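Local coordinates for protein putative O-methyltransferase (Klebsiella pneumoniae subsp. pneumoniae, PDB 3TFW) that probably transfers a methyl group from S-adenosylmethionine to an oxygen of an acceptor molecule that has not been identified, at residues Val47-Gly52 with Gly74-Ile79; Val171-Glu176 with Gln188-Phe193. All coordinates share one frame; numbering follows the deposited sequence.

Contact 1 of 2, residues Val47-Gly52 with Gly74-Ile79; sequences VAANQG and GGYSTI
Y76 extends its ring towards V47 with CG trans to the backbone N, chi1 -178°. V47 meets it with the CG2 branch, which chi1 of -62° places between N and C. The fold is the Rossmann-like domain of class I methyltransferases. The 74-79 segment belongs to the glycine-rich turn after the first strand, 66-70, and to the start of helix 76-82. In relatives this turn binds S-adenosylmethionine.

The two side chains lie at a slant to each other. V47 CG2 is 3.8 Å from Y76 CE2. The carbonyl of V47 comes closer, with O 3.1 Å from the same CE2, and it approaches the ring obliquely. Further along the ring, Y76 OH lies 3.8 Å from A49 CA, at the first turn of helix 49-62. V33 and L34 of helix 28-39 also pack on the tyrosine, and W80 meets it edge-to-face.

S77 adds a second touch, with OG 3.4 Å from V47 CG2. No direct hydrogen bond joins the segments. A water links them instead: it accepts from V47 N at 2.7 Å and is also hydrogen-bonded to S77 OG. This water sits in the plane of the Y76 ring, at its edge.

Both helices begin here, with A48 and G75 as N-caps. N50 ND2 ties the first helix to A207 O of the second subunit. Q51, three residues after A48, makes one half of a capping box; the alanine has no side-chain acceptor for the other. Q51 OE1 accepts from A48 N at 3.1 Å, with the donor above the carbonyl plane and an N-H...O angle of 153°.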
ATOM      1  N   VAL A  47       3.999   0.853  14.732  1.00 25.01           N
ATOM      2  CA  VAL A  47       4.328   0.391  13.375  1.00 24.60           C
ATOM      3  C   VAL A  47       5.834   0.476  13.112  1.00 24.09           C
ATOM      4  O   VAL A  47       6.538   1.273  13.745  1.00 23.94           O
ATOM      5  CB  VAL A  47       3.538   1.146  12.272  1.00 24.32           C
ATOM      6  CG1 VAL A  47       2.033   0.908  12.435  1.00 25.39           C
ATOM      7  CG2 VAL A  47       3.875   2.637  12.254  1.00 24.90           C
ATOM      8  N   ALA A  48       6.326  -0.355  12.192  1.00 23.21           N
ATOM      9  CA  ALA A  48       7.709  -0.269  11.730  1.00 22.17           C
ATOM     10  C   ALA A  48       7.882   0.999  10.892  1.00 21.46           C
ATOM     11  O   ALA A  48       6.901   1.526  10.366  1.00 21.22           O
ATOM     12  CB  ALA A  48       8.068  -1.515  10.919  1.00 22.79           C
ATOM     13  N   ALA A  49       9.116   1.492  10.754  1.00 20.65           N
ATOM     14  CA  ALA A  49       9.361   2.757  10.053  1.00 20.25           C
ATOM     15  C   ALA A  49       8.852   2.763   8.611  1.00 19.72           C
ATOM     16  O   ALA A  49       8.399   3.788   8.123  1.00 19.11           O
ATOM     17  CB  ALA A  49      10.847   3.130  10.092  1.00 20.76           C
ATOM     18  N   ASN A  50       8.940   1.620   7.932  1.00 19.16           N
ATOM     19  CA  ASN A  50       8.470   1.549   6.542  1.00 18.47           C
ATOM     20  C   ASN A  50       6.949   1.635   6.455  1.00 17.97           C
ATOM     21  O   ASN A  50       6.408   2.162   5.478  1.00 17.48           O
ATOM     22  CB  ASN A  50       9.016   0.310   5.808  1.00 18.48           C
ATOM     23  CG  ASN A  50       8.600  -1.001   6.460  1.00 19.78           C
ATOM     24  OD1 ASN A  50       8.423  -1.078   7.672  1.00 21.69           O
ATOM     25  ND2 ASN A  50       8.462  -2.048   5.654  1.00 21.05           N
ATOM     26  N   GLN A  51       6.270   1.113   7.474  1.00 17.78           N
ATOM     27  CA  GLN A  51       4.811   1.226   7.555  1.00 17.68           C
ATOM     28  C   GLN A  51       4.407   2.673   7.847  1.00 16.99           C
ATOM     29  O   GLN A  51       3.475   3.190   7.242  1.00 17.04           O
ATOM     30  CB  GLN A  51       4.231   0.274   8.595  1.00 17.98           C
ATOM     31  CG  GLN A  51       4.584  -1.201   8.336  1.00 21.71           C
ATOM     32  CD  GLN A  51       4.155  -2.122   9.473  1.00 25.76           C
ATOM     33  OE1 GLN A  51       4.072  -1.709  10.632  1.00 28.11           O
ATOM     34  NE2 GLN A  51       3.887  -3.386   9.140  1.00 26.62           N
ATOM     35  N   GLY A  52       5.120   3.327   8.763  1.00 16.36           N
ATOM     36  CA  GLY A  52       4.907   4.758   9.017  1.00 15.72           C
ATOM     37  C   GLY A  52       5.058   5.608   7.761  1.00 15.47           C
ATOM     38  O   GLY A  52       4.219   6.470   7.474  1.00 15.52           O
ATOM     39  N   GLY A  74       1.120   5.697  21.686  1.00 17.15           N
ATOM     40  CA  GLY A  74       2.090   6.727  22.074  1.00 17.28           C
ATOM     41  C   GLY A  74       2.219   7.837  21.042  1.00 17.26           C
ATOM     42  O   GLY A  74       3.054   8.746  21.183  1.00 17.47           O
ATOM     43  N   GLY A  75       1.406   7.752  19.993  1.00 16.26           N
ATOM     44  CA  GLY A  75       1.394   8.771  18.957  1.00 16.02           C
ATOM     45  C   GLY A  75       2.453   8.593  17.878  1.00 15.75           C
ATOM     46  O   GLY A  75       2.710   9.517  17.133  1.00 16.03           O
ATOM     47  N   TYR A  76       3.045   7.406  17.761  1.00 15.45           N
ATOM     48  CA  TYR A  76       4.075   7.200  16.728  1.00 15.69           C
ATOM     49  C   TYR A  76       3.474   7.300  15.314  1.00 15.02           C
ATOM     50  O   TYR A  76       3.958   8.068  14.469  1.00 14.63           O
ATOM     51  CB  TYR A  76       4.781   5.866  16.938  1.00 15.70           C
ATOM     52  CG  TYR A  76       5.906   5.576  15.958  1.00 18.14           C
ATOM     53  CD1 TYR A  76       7.139   6.231  16.053  1.00 17.77           C
ATOM     54  CD2 TYR A  76       5.732   4.640  14.935  1.00 18.92           C
ATOM     55  CE1 TYR A  76       8.177   5.945  15.145  1.00 20.28           C
ATOM     56  CE2 TYR A  76       6.752   4.354  14.037  1.00 19.84           C
ATOM     57  CZ  TYR A  76       7.970   4.999  14.151  1.00 19.86           C
ATOM     58  OH  TYR A  76       8.964   4.703  13.244  1.00 21.25           O
ATOM     59  N   SER A  77       2.403   6.555  15.070  1.00 14.30           N
ATOM     60  CA  SER A  77       1.724   6.629  13.765  1.00 14.88           C
ATOM     61  C   SER A  77       1.130   8.009  13.535  1.00 14.10           C
ATOM     62  O   SER A  77       1.107   8.513  12.401  1.00 13.90           O
ATOM     63  CB  SER A  77       0.638   5.567  13.662  1.00 14.77           C
ATOM     64  OG  SER A  77       1.235   4.289  13.531  1.00 18.85           O
ATOM     65  N   THR A  78       0.641   8.603  14.623  1.00 13.79           N
ATOM     66  CA  THR A  78       0.049   9.935  14.597  1.00 13.38           C
ATOM     67  C   THR A  78       1.052  10.922  14.013  1.00 13.04           C
ATOM     68  O   THR A  78       0.713  11.717  13.161  1.00 11.82           O
ATOM     69  CB  THR A  78      -0.357  10.430  16.001  1.00 13.41           C
ATOM     70  OG1 THR A  78      -0.895   9.345  16.765  1.00 14.02           O
ATOM     71  CG2 THR A  78      -1.386  11.561  15.883  1.00 14.38           C
ATOM     72  N   ILE A  79       2.290  10.850  14.479  1.00 13.39           N
ATOM     73  CA  ILE A  79       3.315  11.786  14.033  1.00 13.97           C
ATOM     74  C   ILE A  79       3.681  11.607  12.570  1.00 14.09           C
ATOM     75  O   ILE A  79       3.821  12.598  11.857  1.00 14.53           O
ATOM     76  CB  ILE A  79       4.562  11.735  14.925  1.00 13.67           C
ATOM     77  CG1 ILE A  79       4.218  12.319  16.301  1.00 15.33           C
ATOM     78  CG2 ILE A  79       5.690  12.561  14.307  1.00 14.44           C
ATOM     79  CD1 ILE A  79       5.142  11.808  17.420  1.00 15.08           C
TER
HETATM   80  O   HOH W   1       2.743   3.107  15.414  1.00 29.39           O

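Contact 2 of 2, residues Val171-Glu176 with Gln188-Phe193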
ATOM      1  N   VAL A 171      -5.136  -7.015  10.967  1.00 19.35           N
ATOM      2  CA  VAL A 171      -6.322  -7.824  10.704  1.00 20.01           C
ATOM      3  C   VAL A 171      -6.077  -9.337  10.592  1.00 20.37           C
ATOM      4  O   VAL A 171      -7.030 -10.105  10.552  1.00 20.89           O
ATOM      5  CB  VAL A 171      -7.101  -7.327   9.442  1.00 19.54           C
ATOM      6  CG1 VAL A 171      -7.715  -5.958   9.708  1.00 19.78           C
ATOM      7  CG2 VAL A 171      -6.199  -7.297   8.196  1.00 19.18           C
ATOM      8  N   VAL A 172      -4.817  -9.753  10.547  1.00 20.73           N
ATOM      9  CA  VAL A 172      -4.481 -11.158  10.282  1.00 20.99           C
ATOM     10  C   VAL A 172      -4.570 -12.049  11.535  1.00 21.75           C
ATOM     11  O   VAL A 172      -4.946 -13.220  11.441  1.00 22.25           O
ATOM     12  CB  VAL A 172      -3.119 -11.255   9.566  1.00 21.17           C
ATOM     13  CG1 VAL A 172      -2.553 -12.684   9.574  1.00 21.69           C
ATOM     14  CG2 VAL A 172      -3.263 -10.732   8.140  1.00 19.85           C
ATOM     15  N   ARG A 173      -4.239 -11.484  12.698  1.00 22.31           N
ATOM     16  CA  ARG A 173      -4.360 -12.179  14.001  1.00 23.19           C
ATOM     17  C   ARG A 173      -3.591 -13.506  14.029  1.00 23.88           C
ATOM     18  O   ARG A 173      -4.113 -14.517  14.509  1.00 24.08           O
ATOM     19  CB  ARG A 173      -5.835 -12.429  14.377  1.00 22.88           C
ATOM     20  CG  ARG A 173      -6.823 -11.285  14.053  1.00 23.69           C
ATOM     21  CD  ARG A 173      -6.373  -9.944  14.615  1.00 23.57           C
ATOM     22  NE  ARG A 173      -6.108  -9.997  16.054  1.00 24.08           N
ATOM     23  CZ  ARG A 173      -5.600  -8.991  16.769  1.00 24.37           C
ATOM     24  NH1 ARG A 173      -5.299  -7.832  16.195  1.00 23.60           N
ATOM     25  NH2 ARG A 173      -5.397  -9.148  18.069  1.00 23.79           N
ATOM     26  N   ASP A 174      -2.369 -13.486  13.505  1.00 24.80           N
ATOM     27  CA  ASP A 174      -1.513 -14.684  13.399  1.00 26.71           C
ATOM     28  C   ASP A 174      -2.197 -15.865  12.677  1.00 26.73           C
ATOM     29  O   ASP A 174      -1.975 -17.044  12.998  1.00 26.95           O
ATOM     30  CB  ASP A 174      -0.978 -15.086  14.788  1.00 27.30           C
ATOM     31  CG  ASP A 174       0.219 -16.015  14.706  1.00 30.22           C
ATOM     32  OD1 ASP A 174       1.196 -15.672  14.004  1.00 32.21           O
ATOM     33  OD2 ASP A 174       0.175 -17.089  15.346  1.00 34.19           O
ATOM     34  N   GLY A 175      -3.037 -15.541  11.696  1.00 26.54           N
ATOM     35  CA  GLY A 175      -3.740 -16.557  10.927  1.00 26.72           C
ATOM     36  C   GLY A 175      -5.138 -16.881  11.405  1.00 26.88           C
ATOM     37  O   GLY A 175      -5.913 -17.470  10.661  1.00 27.16           O
ATOM     38  N   GLU A 176      -5.471 -16.489  12.639  1.00 27.19           N
ATOM     39  CA  GLU A 176      -6.768 -16.815  13.236  1.00 27.52           C
ATOM     40  C   GLU A 176      -7.972 -16.136  12.584  1.00 27.21           C
ATOM     41  O   GLU A 176      -9.114 -16.567  12.781  1.00 26.82           O
ATOM     42  CB  GLU A 176      -6.760 -16.576  14.758  1.00 28.25           C
ATOM     43  CG  GLU A 176      -6.066 -17.684  15.551  1.00 30.33           C
ATOM     44  CD  GLU A 176      -6.669 -19.055  15.274  1.00 34.01           C
ATOM     45  OE1 GLU A 176      -7.817 -19.318  15.708  1.00 34.78           O
ATOM     46  OE2 GLU A 176      -5.994 -19.862  14.598  1.00 35.58           O
ATOM     47  N   GLN A 188     -13.353 -12.307  16.226  1.00 22.08           N
ATOM     48  CA  GLN A 188     -14.750 -12.104  15.854  1.00 22.39           C
ATOM     49  C   GLN A 188     -14.965 -10.694  15.273  1.00 21.82           C
ATOM     50  O   GLN A 188     -15.604 -10.540  14.229  1.00 21.79           O
ATOM     51  CB  GLN A 188     -15.667 -12.326  17.059  1.00 22.82           C
ATOM     52  CG  GLN A 188     -15.749 -13.777  17.547  1.00 25.31           C
ATOM     53  CD  GLN A 188     -16.339 -13.888  18.947  1.00 29.20           C
ATOM     54  OE1 GLN A 188     -17.032 -12.979  19.420  1.00 30.89           O
ATOM     55  NE2 GLN A 188     -16.059 -15.003  19.622  1.00 29.79           N
ATOM     56  N   GLY A 189     -14.423  -9.685  15.953  1.00 21.13           N
ATOM     57  CA  GLY A 189     -14.548  -8.285  15.522  1.00 20.55           C
ATOM     58  C   GLY A 189     -13.922  -8.015  14.163  1.00 20.44           C
ATOM     59  O   GLY A 189     -14.513  -7.327  13.316  1.00 20.65           O
ATOM     60  N   VAL A 190     -12.718  -8.542  13.957  1.00 20.04           N
ATOM     61  CA  VAL A 190     -12.007  -8.398  12.683  1.00 19.80           C
ATOM     62  C   VAL A 190     -12.763  -9.081  11.529  1.00 20.04           C
ATOM     63  O   VAL A 190     -12.845  -8.532  10.412  1.00 19.42           O
ATOM     64  CB  VAL A 190     -10.537  -8.889  12.794  1.00 19.88           C
ATOM     65  CG1 VAL A 190      -9.893  -9.033  11.426  1.00 20.59           C
ATOM     66  CG2 VAL A 190      -9.705  -7.910  13.630  1.00 20.30           C
ATOM     67  N   ARG A 191     -13.328 -10.262  11.791  1.00 19.91           N
ATOM     68  CA  ARG A 191     -14.086 -10.989  10.756  1.00 20.62           C
ATOM     69  C   ARG A 191     -15.372 -10.269  10.384  1.00 20.92           C
ATOM     70  O   ARG A 191     -15.699 -10.157   9.197  1.00 20.77           O
ATOM     71  CB  ARG A 191     -14.376 -12.442  11.178  1.00 20.64           C
ATOM     72  CG  ARG A 191     -13.135 -13.305  11.275  1.00 21.50           C
ATOM     73  CD  ARG A 191     -13.467 -14.735  11.753  1.00 22.31           C
ATOM     74  NE  ARG A 191     -14.541 -15.338  10.967  1.00 24.10           N
ATOM     75  CZ  ARG A 191     -14.371 -16.008   9.828  1.00 24.37           C
ATOM     76  NH1 ARG A 191     -13.162 -16.185   9.313  1.00 25.17           N
ATOM     77  NH2 ARG A 191     -15.427 -16.499   9.199  1.00 26.87           N
ATOM     78  N   GLN A 192     -16.070  -9.746  11.394  1.00 20.94           N
ATOM     79  CA  GLN A 192     -17.263  -8.922  11.191  1.00 21.74           C
ATOM     80  C   GLN A 192     -16.932  -7.678  10.357  1.00 21.07           C
ATOM     81  O   GLN A 192     -17.683  -7.316   9.455  1.00 21.12           O
ATOM     82  CB  GLN A 192     -17.812  -8.439  12.530  1.00 22.02           C
ATOM     83  CG  GLN A 192     -18.843  -9.301  13.218  1.00 25.91           C
ATOM     84  CD  GLN A 192     -19.492  -8.529  14.344  1.00 29.06           C
ATOM     85  OE1 GLN A 192     -18.927  -8.408  15.434  1.00 31.76           O
ATOM     86  NE2 GLN A 192     -20.660  -7.956  14.071  1.00 30.44           N
ATOM     87  N   PHE A 193     -15.828  -7.025  10.715  1.00 20.55           N
ATOM     88  CA  PHE A 193     -15.263  -5.853  10.024  1.00 20.40           C
ATOM     89  C   PHE A 193     -14.981  -6.111   8.536  1.00 20.79           C
ATOM     90  O   PHE A 193     -15.454  -5.372   7.666  1.00 20.19           O
ATOM     91  CB  PHE A 193     -13.980  -5.469  10.771  1.00 20.01           C
ATOM     92  CG  PHE A 193     -13.210  -4.328  10.174  1.00 19.54           C
ATOM     93  CD1 PHE A 193     -13.626  -3.013  10.357  1.00 18.47           C
ATOM     94  CD2 PHE A 193     -12.020  -4.568   9.493  1.00 18.71           C
ATOM     95  CE1 PHE A 193     -12.882  -1.946   9.831  1.00 18.39           C
ATOM     96  CE2 PHE A 193     -11.265  -3.511   8.972  1.00 19.00           C
ATOM     97  CZ  PHE A 193     -11.706  -2.194   9.146  1.00 18.81           C
TER
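F193 N donates to G189 O at 2.9 Å, the shortest hydrogen bond inside either segment; none crosses between them. It is a routine helical bond, and the same turn presents V190 and F193 towards V171. The setting is the Rossmann-like methyltransferase fold. Loop residues 171-176 follow strand 165-169, and the chain then returns in helix 185-199 to pack against them.

V190 is the centre of the contact. Its CG1 is trans to the backbone N, chi1 167°, and this points the methyl at the V171 backbone. V190 CG1 is 3.2 Å from V171 O and 3.8 Å from V171 CB. The two valine side chains cross nearly at a right angle. V171 O is buried here and has no hydrogen-bond partner in the model. The other polar backbone atom, V171 N, is bonded to G218 of strand 217-224, which does nothing for the carbonyl O.

F193 adds a looser touch. Its CE2 is 4.4 Å from V171 CG1, which approaches the ring obliquely. N149 and L153 of helix 149-158 also pack on this ring.

The loop turns sharply beyond V172. R173, D174 and G175 all have positive phi, and E176 N donates to R173 O at 3.0 Å. V172 packs on V15 of the second subunit, and R191 on Y18 of the same subunit.

R173 sends its CB towards the helix, but its chain bends at chi2 (-52°) and chi3 (-54°). The guanidinium turns back to its own loop, where NH1 bonds to N170 O. The aliphatic part faces the helix, with R173 CD 4.0 Å from V190 CG2.

Contacts 1 and 2 follow each other along the chain. Their centres are 21 Å apart and their nearest atoms about 10 Å, so they do not touch. Each involves a loop that leaves a parallel strand: 66-70 for contact 1 and 165-169 for contact 2. Strand 139-142 lies between these two in the sheet. In this fold the helices after the first and fifth strands pack on opposite faces of the sheet. The carboxyl ends of the parallel strands form the cofactor and substrate site in relatives, and contact 1 includes the glycine-rich turn. Both contacts also reach the second subunit.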